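Local coordinates for protein periplasmic beta-glucosidase (PDB 6R5V) that probably hydrolyses terminal, non-reducing beta-D-glucosyl residues with release of beta-D-glucose, as a periplasmic member of glycosyl hydrolase family 3, at residues Ile49-Thr54 with His76-Ala81; Gly187-Thr192 with His485-Arg490; Ser254-Val259 with Asn286-Leu291. The protein carries 1 engineered substitution. All coordinates share one frame; numbering follows the deposited sequence. Where two conformers were deposited one is given.

Interaction 1 of 3, residues Ile49-Thr54 with His76-Ala81; sequences IFNTVT and HAYDVA. With XYP (beta-D-xylopyranose), chain C.
Ile-49 and Ala-77 are joined by a backbone bond between neighbouring parallel strands, 48-50 and 75-78, which with the intervening helix 55-65 make a beta-alpha-beta unit in the TIM-barrel-type domain of family 3 enzymes. Ala-77 N donates to Ile-49 O at 2.8 Å, and Asn-51 N then donates to Ala-77 O, so Ala-77 is gripped through both its N-H and its carbonyl. Packing is tight on the face that carries Ile-49 and His-76. The two side chains run alongside each other in the same direction, with Ile-49 CB 3.4 Å from His-76 CD2, and helix 55-65 covers the histidine through Ile-58 and Met-61. A water bridges Thr-52 N and Ala-77 O where the strand 48-50 gives way to loop.

Past Tyr-78 the chain reaches the sugar site: in the conformer given, the Asp-79 carboxylate takes bonds from O2 and O3 of the xylose of chain C, the O3 bond being suspiciously short and its exact length doubtful. The open side of the contact is at the exposed Asn-51, whose OD1 touches only the edge of the Tyr-78 ring across the two segments, in plane and 3.3 Å from Tyr-78 CD1, the amide standing almost perpendicular to the ring. A chi1 of -164° swings that ring to where Asn-51 meets its edge and Val-53 one face. There the packing is close again: Val-53 CG1 makes a CH-pi contact 3.4 Å from the centroid of the Tyr-78 ring, 3° off the normal.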
loop_
_atom_site.group_PDB
_atom_site.type_symbol
_atom_site.label_atom_id
_atom_site.label_comp_id
_atom_site.label_asym_id
_atom_site.label_seq_id
_atom_site.Cartn_x
_atom_site.Cartn_y
_atom_site.Cartn_z
ATOM N N ILE A 49 1.903 -17.968 -33.194
ATOM C CA ILE A 49 3.292 -18.101 -32.728
ATOM C C ILE A 49 3.655 -16.793 -32.038
ATOM O O ILE A 49 3.333 -15.716 -32.568
ATOM C CB ILE A 49 4.210 -18.388 -33.918
ATOM C CG1 ILE A 49 3.792 -19.653 -34.671
ATOM C CG2 ILE A 49 5.667 -18.432 -33.501
ATOM C CD1 ILE A 49 3.977 -20.883 -33.895
ATOM N N PHE A 50 4.461 -16.887 -30.997
ATOM C CA PHE A 50 5.158 -15.660 -30.532
ATOM C C PHE A 50 6.639 -15.958 -30.355
ATOM O O PHE A 50 7.014 -17.142 -30.214
ATOM C CB PHE A 50 4.484 -15.070 -29.307
ATOM C CG PHE A 50 4.636 -15.871 -28.051
ATOM C CD1 PHE A 50 3.890 -17.021 -27.827
ATOM C CD2 PHE A 50 5.515 -15.437 -27.077
ATOM C CE1 PHE A 50 3.997 -17.710 -26.634
ATOM C CE2 PHE A 50 5.644 -16.144 -25.899
ATOM C CZ PHE A 50 4.891 -17.276 -25.680
ATOM N N ASN A 51 7.419 -14.882 -30.396
ATOM C CA ASN A 51 8.884 -14.858 -30.183
ATOM C C ASN A 51 9.648 -15.441 -31.388
ATOM O O ASN A 51 10.868 -15.666 -31.215
ATOM C CB ASN A 51 9.259 -15.534 -28.860
ATOM C CG ASN A 51 8.991 -14.663 -27.653
ATOM O OD1 ASN A 51 8.596 -13.518 -27.805
ATOM N ND2 ASN A 51 9.141 -15.208 -26.454
ATOM N N THR A 52 9.029 -15.629 -32.559
ATOM C CA THR A 52 9.740 -15.917 -33.847
ATOM C C THR A 52 9.720 -14.628 -34.657
ATOM O O THR A 52 8.601 -14.155 -34.949
ATOM C CB THR A 52 9.121 -17.099 -34.614
ATOM O OG1 THR A 52 9.358 -18.272 -33.840
ATOM C CG2 THR A 52 9.688 -17.267 -36.001
ATOM N N VAL A 53 10.884 -14.030 -34.926
ATOM C CA VAL A 53 10.943 -12.562 -35.238
ATOM C C VAL A 53 11.749 -12.211 -36.496
ATOM O O VAL A 53 11.975 -11.013 -36.718
ATOM C CB VAL A 53 11.476 -11.781 -34.012
ATOM C CG1 VAL A 53 10.670 -12.128 -32.765
ATOM C CG2 VAL A 53 12.961 -11.976 -33.771
ATOM N N THR A 54 12.194 -13.173 -37.301
ATOM C CA THR A 54 12.876 -12.836 -38.584
ATOM C C THR A 54 12.080 -13.382 -39.758
ATOM O O THR A 54 11.453 -14.433 -39.599
ATOM C CB THR A 54 14.304 -13.363 -38.667
ATOM O OG1 THR A 54 14.176 -14.782 -38.725
ATOM C CG2 THR A 54 15.163 -12.955 -37.487
ATOM N N HIS A 76 1.841 -14.055 -36.219
ATOM C CA HIS A 76 3.093 -14.047 -35.438
ATOM C C HIS A 76 3.131 -12.800 -34.571
ATOM O O HIS A 76 2.857 -11.693 -35.115
ATOM C CB HIS A 76 4.315 -14.120 -36.337
ATOM C CG HIS A 76 4.509 -15.474 -36.907
ATOM N ND1 HIS A 76 3.785 -15.931 -37.990
ATOM C CD2 HIS A 76 5.337 -16.480 -36.538
ATOM C CE1 HIS A 76 4.149 -17.180 -38.252
ATOM N NE2 HIS A 76 5.127 -17.525 -37.402
ATOM N N ALA A 77 3.375 -13.002 -33.272
ATOM C CA ALA A 77 3.404 -11.887 -32.300
ATOM C C ALA A 77 4.765 -11.776 -31.615
ATOM O O ALA A 77 5.569 -12.720 -31.596
ATOM C CB ALA A 77 2.273 -12.024 -31.305
ATOM N N TYR A 78 4.969 -10.609 -31.020
ATOM C CA TYR A 78 6.195 -10.313 -30.240
ATOM C C TYR A 78 5.899 -9.168 -29.288
ATOM O O TYR A 78 4.840 -8.596 -29.384
ATOM C CB TYR A 78 7.310 -9.918 -31.171
ATOM C CG TYR A 78 8.708 -9.949 -30.607
ATOM C CD1 TYR A 78 9.157 -10.946 -29.761
ATOM C CD2 TYR A 78 9.617 -9.014 -31.056
ATOM C CE1 TYR A 78 10.460 -10.970 -29.287
ATOM C CE2 TYR A 78 10.934 -9.058 -30.654
ATOM C CZ TYR A 78 11.358 -10.029 -29.767
ATOM O OH TYR A 78 12.679 -10.025 -29.440
ATOM N N ASP A 79 6.817 -8.941 -28.358
ATOM C CA ASP A 79 6.723 -7.872 -27.332
ATOM C C ASP A 79 7.508 -6.676 -27.885
ATOM O O ASP A 79 8.662 -6.501 -27.499
ATOM C CB ASP A 79 7.252 -8.375 -25.982
ATOM C CG ASP A 79 6.336 -9.311 -25.198
ATOM O OD1 ASP A 79 5.252 -8.875 -24.793
ATOM O OD2 ASP A 79 6.732 -10.440 -24.944
ATOM N N VAL A 80 6.910 -5.944 -28.790
ATOM C CA VAL A 80 7.499 -4.720 -29.346
ATOM C C VAL A 80 6.890 -3.612 -28.497
ATOM O O VAL A 80 5.745 -3.216 -28.744
ATOM C CB VAL A 80 7.224 -4.593 -30.849
ATOM C CG1 VAL A 80 7.863 -3.358 -31.409
ATOM C CG2 VAL A 80 7.728 -5.807 -31.608
ATOM N N ALA A 81 7.569 -3.315 -27.399
ATOM C CA ALA A 81 7.056 -2.473 -26.308
ATOM C C ALA A 81 7.463 -1.026 -26.566
ATOM O O ALA A 81 6.619 -0.137 -26.437
ATOM C CB ALA A 81 7.581 -3.025 -25.000
HETATM C C1 XYP C . 5.489 -12.298 -20.631
HETATM C C2 XYP C . 4.653 -11.948 -21.884
HETATM C C3 XYP C . 4.514 -10.418 -21.979
HETATM C C4 XYP C . 3.827 -9.939 -20.706
HETATM C C5 XYP C . 4.554 -10.398 -19.444
HETATM O O2 XYP C . 5.258 -12.593 -23.024
HETATM O O3 XYP C . 3.734 -9.898 -23.063
HETATM O O4 XYP C . 3.785 -8.522 -20.736
HETATM O O5 XYP C . 4.916 -11.771 -19.416
HETATM O O HOH W 1 6.382 -14.727 -33.473
#

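Interaction 2 of 3, residues Gly187-Thr192 with His485-Arg490; sequences GRDYNT and HEASSR. With XYP (beta-D-xylopyranose), chain B; XYP (beta-D-xylopyranose), chain C.
Glu-486 reaches across to Tyr-190 with a fully extended side chain, CG anti to the backbone N (chi1 -177°) and CD anti to CA. From CB the chain passes to CG, which lies 3.2 Å from Tyr-190 OH. On its way Glu-486 CG also passes 3.6 Å from Asp-189 OD2. At CD, 3.3 Å from Tyr-190 OH, it divides. Glu-486 OE1 heads for the xylose of chain C, 3.4 Å from its O5. OE2 accepts a 2.6 Å bond from Tyr-190 OH on the anti side, 23° out of the carboxylate plane, with ring and carboxylate turned 78° apart. Glu-486 OE2 also lies 3.0 Å from O3 of the xylose of chain B, and it forms a salt bridge with Arg-585 of the second subunit.

The contact pairs two type II beta turns, 188-191 from the TIM-barrel-type N-terminal domain and 485-488 from the C-terminal domain, so the sugar site is built from both domains. Asp-189 CG lies over the centre of one face of the Tyr-190 ring, and Asp-189 OD2 takes the N-H of Ala-487 at 2.7 Å on the anti lone pair. Farther along, Ser-489 OG donates to Gly-187 O at 2.7 Å, in the carbonyl plane and on a lone pair, while accepting a weak bond from Asp-189 N.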
loop_
_atom_site.group_PDB
_atom_site.type_symbol
_atom_site.label_atom_id
_atom_site.label_comp_id
_atom_site.label_asym_id
_atom_site.label_seq_id
_atom_site.Cartn_x
_atom_site.Cartn_y
_atom_site.Cartn_z
ATOM N N GLY A 187 3.784 -3.635 -4.069
ATOM C CA GLY A 187 4.521 -3.482 -5.328
ATOM C C GLY A 187 5.216 -4.769 -5.746
ATOM O O GLY A 187 6.084 -4.706 -6.599
ATOM N N ARG A 188 4.823 -5.921 -5.190
ATOM C CA ARG A 188 5.385 -7.246 -5.545
ATOM C C ARG A 188 4.740 -7.722 -6.834
ATOM O O ARG A 188 3.473 -7.732 -6.929
ATOM C CB ARG A 188 5.182 -8.271 -4.420
ATOM C CG ARG A 188 5.937 -7.906 -3.153
ATOM C CD ARG A 188 5.867 -8.890 -2.001
ATOM N NE ARG A 188 4.610 -9.028 -1.304
ATOM C CZ ARG A 188 4.171 -8.277 -0.263
ATOM N NH1 ARG A 188 4.830 -7.206 0.139
ATOM N NH2 ARG A 188 3.031 -8.597 0.349
ATOM N N ASP A 189 5.547 -8.090 -7.824
ATOM C CA ASP A 189 4.964 -8.500 -9.115
ATOM C C ASP A 189 4.001 -9.677 -8.874
ATOM O O ASP A 189 4.237 -10.516 -7.948
ATOM C CB ASP A 189 6.009 -8.802 -10.175
ATOM C CG ASP A 189 5.506 -8.511 -11.602
ATOM O OD1 ASP A 189 4.266 -8.286 -11.797
ATOM O OD2 ASP A 189 6.359 -8.500 -12.491
ATOM N N TYR A 190 2.925 -9.715 -9.668
ATOM C CA TYR A 190 1.901 -10.780 -9.712
ATOM C C TYR A 190 1.027 -10.799 -8.448
ATOM O O TYR A 190 0.128 -11.655 -8.352
ATOM C CB TYR A 190 2.540 -12.165 -9.816
ATOM C CG TYR A 190 3.718 -12.280 -10.742
ATOM C CD1 TYR A 190 3.579 -11.983 -12.084
ATOM C CD2 TYR A 190 4.949 -12.723 -10.277
ATOM C CE1 TYR A 190 4.644 -12.100 -12.954
ATOM C CE2 TYR A 190 6.031 -12.841 -11.133
ATOM C CZ TYR A 190 5.867 -12.555 -12.475
ATOM O OH TYR A 190 6.906 -12.733 -13.355
ATOM N N ASN A 191 1.224 -9.850 -7.530
ATOM C CA ASN A 191 0.539 -9.884 -6.219
ATOM C C ASN A 191 -0.920 -9.379 -6.333
ATOM O O ASN A 191 -1.297 -8.679 -7.294
ATOM C CB ASN A 191 1.270 -9.118 -5.109
ATOM C CG ASN A 191 0.945 -9.644 -3.728
ATOM O OD1 ASN A 191 0.393 -10.750 -3.590
ATOM N ND2 ASN A 191 1.200 -8.848 -2.691
ATOM N N THR A 192 -1.676 -9.771 -5.334
ATOM C CA THR A 192 -3.058 -9.334 -5.019
ATOM C C THR A 192 -3.334 -7.881 -5.410
ATOM O O THR A 192 -2.584 -6.990 -5.037
ATOM C CB THR A 192 -3.335 -9.550 -3.526
ATOM O OG1 THR A 192 -3.009 -10.933 -3.328
ATOM C CG2 THR A 192 -4.784 -9.217 -3.235
ATOM N N HIS A 485 12.360 -4.716 -14.471
ATOM C CA HIS A 485 11.706 -5.621 -15.434
ATOM C C HIS A 485 10.678 -6.515 -14.716
ATOM O O HIS A 485 10.418 -6.341 -13.532
ATOM C CB HIS A 485 12.812 -6.291 -16.253
ATOM C CG HIS A 485 13.130 -7.694 -15.907
ATOM N ND1 HIS A 485 12.618 -8.738 -16.637
ATOM C CD2 HIS A 485 13.968 -8.229 -14.992
ATOM C CE1 HIS A 485 13.089 -9.871 -16.159
ATOM N NE2 HIS A 485 13.926 -9.587 -15.147
ATOM N N GLU A 486 10.106 -7.452 -15.446
ATOM C CA GLU A 486 9.129 -8.383 -14.837
ATOM C C GLU A 486 9.761 -9.023 -13.599
ATOM O O GLU A 486 10.925 -9.492 -13.681
ATOM C CB GLU A 486 8.726 -9.410 -15.880
ATOM C CG GLU A 486 7.674 -10.331 -15.348
ATOM C CD GLU A 486 7.296 -11.417 -16.318
ATOM O OE1 GLU A 486 7.685 -11.286 -17.510
ATOM O OE2 GLU A 486 6.597 -12.361 -15.879
ATOM N N ALA A 487 9.010 -9.051 -12.507
ATOM C CA ALA A 487 9.355 -9.695 -11.224
ATOM C C ALA A 487 10.464 -8.951 -10.464
ATOM O O ALA A 487 10.674 -9.341 -9.308
ATOM C CB ALA A 487 9.727 -11.132 -11.435
ATOM N N SER A 488 10.989 -7.825 -10.934
ATOM C CA SER A 488 12.114 -7.136 -10.245
ATOM C C SER A 488 11.582 -6.020 -9.325
ATOM O O SER A 488 11.952 -4.857 -9.505
ATOM C CB SER A 488 13.129 -6.639 -11.238
ATOM O OG SER A 488 13.634 -7.716 -12.030
ATOM N N SER A 489 10.783 -6.381 -8.340
ATOM C CA SER A 489 10.269 -5.432 -7.323
ATOM C C SER A 489 11.381 -5.088 -6.332
ATOM O O SER A 489 12.178 -5.921 -5.991
ATOM C CB SER A 489 9.073 -5.982 -6.659
ATOM O OG SER A 489 8.073 -6.212 -7.641
ATOM N N ARG A 490 11.450 -3.819 -5.977
ATOM C CA ARG A 490 12.498 -3.299 -5.085
ATOM C C ARG A 490 11.882 -2.836 -3.781
ATOM O O ARG A 490 10.787 -2.249 -3.806
ATOM C CB ARG A 490 13.195 -2.109 -5.726
ATOM C CG ARG A 490 14.281 -2.455 -6.705
ATOM C CD ARG A 490 15.088 -1.210 -7.116
ATOM N NE ARG A 490 16.152 -0.905 -6.195
ATOM C CZ ARG A 490 16.829 0.230 -6.177
ATOM N NH1 ARG A 490 16.606 1.172 -7.081
ATOM N NH2 ARG A 490 17.772 0.400 -5.279
HETATM O O1 XYP B . 9.338 -16.790 -17.902
HETATM C C1 XYP B . 8.199 -16.328 -18.637
HETATM C C2 XYP B . 7.336 -15.502 -17.700
HETATM C C3 XYP B . 6.095 -15.010 -18.477
HETATM C C4 XYP B . 6.602 -14.213 -19.694
HETATM C C5 XYP B . 7.469 -15.095 -20.584
HETATM O O2 XYP B . 7.069 -16.409 -16.617
HETATM O O3 XYP B . 5.121 -14.236 -17.732
HETATM O O4 XYP B . 5.534 -13.726 -20.495
HETATM O O5 XYP B . 8.577 -15.564 -19.795
HETATM C C1 XYP C . 5.489 -12.298 -20.631
HETATM C C2 XYP C . 4.653 -11.948 -21.884
HETATM C C3 XYP C . 4.514 -10.418 -21.979
HETATM C C4 XYP C . 3.827 -9.939 -20.706
HETATM C C5 XYP C . 4.554 -10.398 -19.444
HETATM O O2 XYP C . 5.258 -12.593 -23.024
HETATM O O3 XYP C . 3.734 -9.898 -23.063
HETATM O O4 XYP C . 3.785 -8.522 -20.736
HETATM O O5 XYP C . 4.916 -11.771 -19.416
#

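Interaction 3 of 3, residues Ser254-Val259 with Asn286-Leu291; sequences SNHGAV and NMNDDL. Engineered in segment 254-259: Asn-255 (natural residue Asp). With XYP (beta-D-xylopyranose), chain C; XYP (beta-D-xylopyranose), chain B.
Met-287 lies against the backbone of His-256, its SD 3.3 Å from His-256 N. Its chain is extended as far as SD and bends only at chi3 (-74°), which turns Met-287 CE back to 3.6 Å from Ser-254 O. On the sugar side, His-256 CB packs 3.7 Å from C3 of the xylose of chain B. Asn-255, an engineered residue that replaces an aspartate, has OD1 3.3 Å from O5 of the xylose of chain C. Asn-255 OD1 also accepts from His-256 N at 2.6 Å, in the carbonyl plane and on a lone pair, and this bond restrains the rotation of the amide as modelled.

Behind this first shell, Asn-255 to Ala-258 form a type II beta turn closed by Ala-258 N to Asn-255 O, with Gly-257 taking the positive phi. The turn follows strand 251-253, and the partner segment begins on strand 286-287: these are the seventh and eighth strands of the parallel sheet in the TIM-barrel-type domain. Met-287 N donates to Ser-254 OG at an almost straight 177°, whereas Gly-257 N reaches Met-287 O in a weak, long bond.

One layer farther out, a water joins Ser-254 OG, Val-259 N and Asp-289 OD2. The other oxygen, Asp-289 OD1, accepts from Asn-286 ND2 at 2.8 Å and from Leu-291 N, two donors arriving from opposite faces of the carboxylate; the second closes an Asx turn where helix 291-301 begins. Both bonds hold the carboxylate in its orientation. Outermost, the side chains of Val-259 and Leu-291 run antiparallel past one another, Val-259 CG1 to Leu-291 CD2 3.8 Å, with helix 271-281 covering both residues through Ala-278 and Thr-275.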
loop_
_atom_site.group_PDB
_atom_site.type_symbol
_atom_site.label_atom_id
_atom_site.label_comp_id
_atom_site.label_asym_id
_atom_site.label_seq_id
_atom_site.Cartn_x
_atom_site.Cartn_y
_atom_site.Cartn_z
ATOM N N SER A 254 -4.543 -15.054 -23.200
ATOM C CA SER A 254 -3.999 -15.283 -21.838
ATOM C C SER A 254 -2.497 -14.912 -21.812
ATOM O O SER A 254 -1.844 -14.869 -22.879
ATOM C CB SER A 254 -4.246 -16.711 -21.429
ATOM O OG SER A 254 -3.198 -17.544 -21.870
ATOM N N ASN A 255 -1.943 -14.694 -20.622
ATOM C CA ASN A 255 -0.477 -14.588 -20.419
ATOM C C ASN A 255 0.094 -16.002 -20.263
ATOM O O ASN A 255 -0.682 -17.004 -20.177
ATOM C CB ASN A 255 -0.164 -13.656 -19.245
ATOM C CG ASN A 255 1.206 -13.028 -19.357
ATOM O OD1 ASN A 255 2.187 -13.691 -19.677
ATOM N ND2 ASN A 255 1.285 -11.734 -19.131
ATOM N N HIS A 256 1.413 -16.110 -20.283
ATOM C CA HIS A 256 2.147 -17.385 -20.291
ATOM C C HIS A 256 1.793 -18.210 -19.041
ATOM O O HIS A 256 2.044 -17.745 -17.942
ATOM C CB HIS A 256 3.651 -17.093 -20.316
ATOM C CG HIS A 256 4.463 -18.325 -20.381
ATOM N ND1 HIS A 256 4.967 -18.943 -19.264
ATOM C CD2 HIS A 256 4.889 -19.033 -21.441
ATOM C CE1 HIS A 256 5.647 -20.015 -19.629
ATOM N NE2 HIS A 256 5.620 -20.077 -20.970
ATOM N N GLY A 257 1.203 -19.386 -19.197
ATOM C CA GLY A 257 0.875 -20.225 -18.037
ATOM C C GLY A 257 -0.296 -19.709 -17.197
ATOM O O GLY A 257 -0.531 -20.302 -16.129
ATOM N N ALA A 258 -0.992 -18.636 -17.610
ATOM C CA ALA A 258 -2.029 -17.997 -16.769
ATOM C C ALA A 258 -3.186 -18.975 -16.482
ATOM O O ALA A 258 -3.780 -18.912 -15.380
ATOM C CB ALA A 258 -2.515 -16.727 -17.400
ATOM N N VAL A 259 -3.551 -19.823 -17.435
ATOM C CA VAL A 259 -4.703 -20.738 -17.220
ATOM C C VAL A 259 -4.291 -21.755 -16.151
ATOM O O VAL A 259 -5.007 -21.957 -15.170
ATOM C CB VAL A 259 -5.159 -21.398 -18.522
ATOM C CG1 VAL A 259 -6.274 -22.373 -18.241
ATOM C CG2 VAL A 259 -5.558 -20.378 -19.574
ATOM N N ASN A 286 -4.893 -19.345 -25.573
ATOM C CA ASN A 286 -4.164 -19.977 -24.453
ATOM C C ASN A 286 -2.686 -19.899 -24.812
ATOM O O ASN A 286 -2.266 -20.579 -25.767
ATOM C CB ASN A 286 -4.742 -21.393 -24.272
ATOM C CG ASN A 286 -4.087 -22.286 -23.240
ATOM O OD1 ASN A 286 -4.046 -23.523 -23.416
ATOM N ND2 ASN A 286 -3.617 -21.694 -22.160
ATOM N N MET A 287 -1.908 -19.099 -24.090
ATOM C CA MET A 287 -0.449 -18.981 -24.345
ATOM C C MET A 287 0.330 -20.096 -23.615
ATOM O O MET A 287 0.269 -20.174 -22.371
ATOM C CB MET A 287 0.033 -17.600 -23.905
ATOM C CG MET A 287 1.495 -17.343 -24.174
ATOM S SD MET A 287 2.019 -15.709 -23.523
ATOM C CE MET A 287 1.293 -14.595 -24.709
ATOM N N ASN A 288 0.995 -20.951 -24.399
ATOM C CA ASN A 288 2.019 -21.973 -24.053
ATOM C C ASN A 288 1.557 -23.169 -23.204
ATOM O O ASN A 288 2.132 -24.248 -23.419
ATOM C CB ASN A 288 3.242 -21.338 -23.393
ATOM C CG ASN A 288 4.322 -20.988 -24.399
ATOM O OD1 ASN A 288 5.135 -20.123 -24.111
ATOM N ND2 ASN A 288 4.353 -21.636 -25.549
ATOM N N ASP A 289 0.669 -23.066 -22.218
ATOM C CA ASP A 289 0.529 -24.206 -21.254
ATOM C C ASP A 289 -0.284 -25.369 -21.864
ATOM O O ASP A 289 -0.300 -26.466 -21.247
ATOM C CB ASP A 289 0.007 -23.762 -19.895
ATOM C CG ASP A 289 -1.355 -23.115 -19.904
ATOM O OD1 ASP A 289 -2.200 -23.566 -20.709
ATOM O OD2 ASP A 289 -1.564 -22.222 -19.036
ATOM N N ASP A 290 -0.930 -25.131 -23.017
ATOM C CA ASP A 290 -1.600 -26.156 -23.860
ATOM C C ASP A 290 -2.780 -26.806 -23.145
ATOM O O ASP A 290 -3.202 -27.885 -23.579
ATOM C CB ASP A 290 -0.596 -27.211 -24.308
ATOM C CG ASP A 290 0.311 -26.704 -25.416
ATOM O OD1 ASP A 290 0.013 -25.632 -25.997
ATOM O OD2 ASP A 290 1.309 -27.387 -25.699
ATOM N N LEU A 291 -3.342 -26.160 -22.126
ATOM C CA LEU A 291 -4.484 -26.731 -21.390
ATOM C C LEU A 291 -5.718 -26.809 -22.302
ATOM O O LEU A 291 -6.470 -27.791 -22.217
ATOM C CB LEU A 291 -4.716 -25.882 -20.142
ATOM C CG LEU A 291 -4.137 -26.506 -18.873
ATOM C CD1 LEU A 291 -2.616 -26.559 -18.926
ATOM C CD2 LEU A 291 -4.581 -25.740 -17.630
HETATM C C1 XYP C . 5.489 -12.298 -20.631
HETATM C C2 XYP C . 4.653 -11.948 -21.884
HETATM C C3 XYP C . 4.514 -10.418 -21.979
HETATM C C4 XYP C . 3.827 -9.939 -20.706
HETATM C C5 XYP C . 4.554 -10.398 -19.444
HETATM O O2 XYP C . 5.258 -12.593 -23.024
HETATM O O3 XYP C . 3.734 -9.898 -23.063
HETATM O O4 XYP C . 3.785 -8.522 -20.736
HETATM O O5 XYP C . 4.916 -11.771 -19.416
HETATM O O1 XYP B . 9.338 -16.790 -17.902
HETATM C C1 XYP B . 8.199 -16.328 -18.637
HETATM C C2 XYP B . 7.336 -15.502 -17.700
HETATM C C3 XYP B . 6.095 -15.010 -18.477
HETATM C C4 XYP B . 6.602 -14.213 -19.694
HETATM C C5 XYP B . 7.469 -15.095 -20.584
HETATM O O2 XYP B . 7.069 -16.409 -16.617
HETATM O O3 XYP B . 5.121 -14.236 -17.732
HETATM O O4 XYP B . 5.534 -13.726 -20.495
HETATM O O5 XYP B . 8.577 -15.564 -19.795
HETATM O O HOH W 2 -2.249 -19.806 -20.124
#

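All three contacts are largely buried and meet the same xylose of chain C. Interactions 1 and 3 involve different strands of one parallel sheet and touch directly, Phe-50 CE1 lying 3.5 Å from Met-287 CG, while interaction 2 joins loops of two domains. Interaction 1 rests on regular strand pairing and has one exposed residue, Asn-51, at its loop end; interaction 3 relies on turn geometry, a buried serine hydroxyl and a water in place of a strand ladder. Interaction 2, its centre about 23 Å and 20 Å from the centres of 1 and 3, works mainly through side-chain hydrogen bonds, and it is the one with extensive contacts to the second subunit.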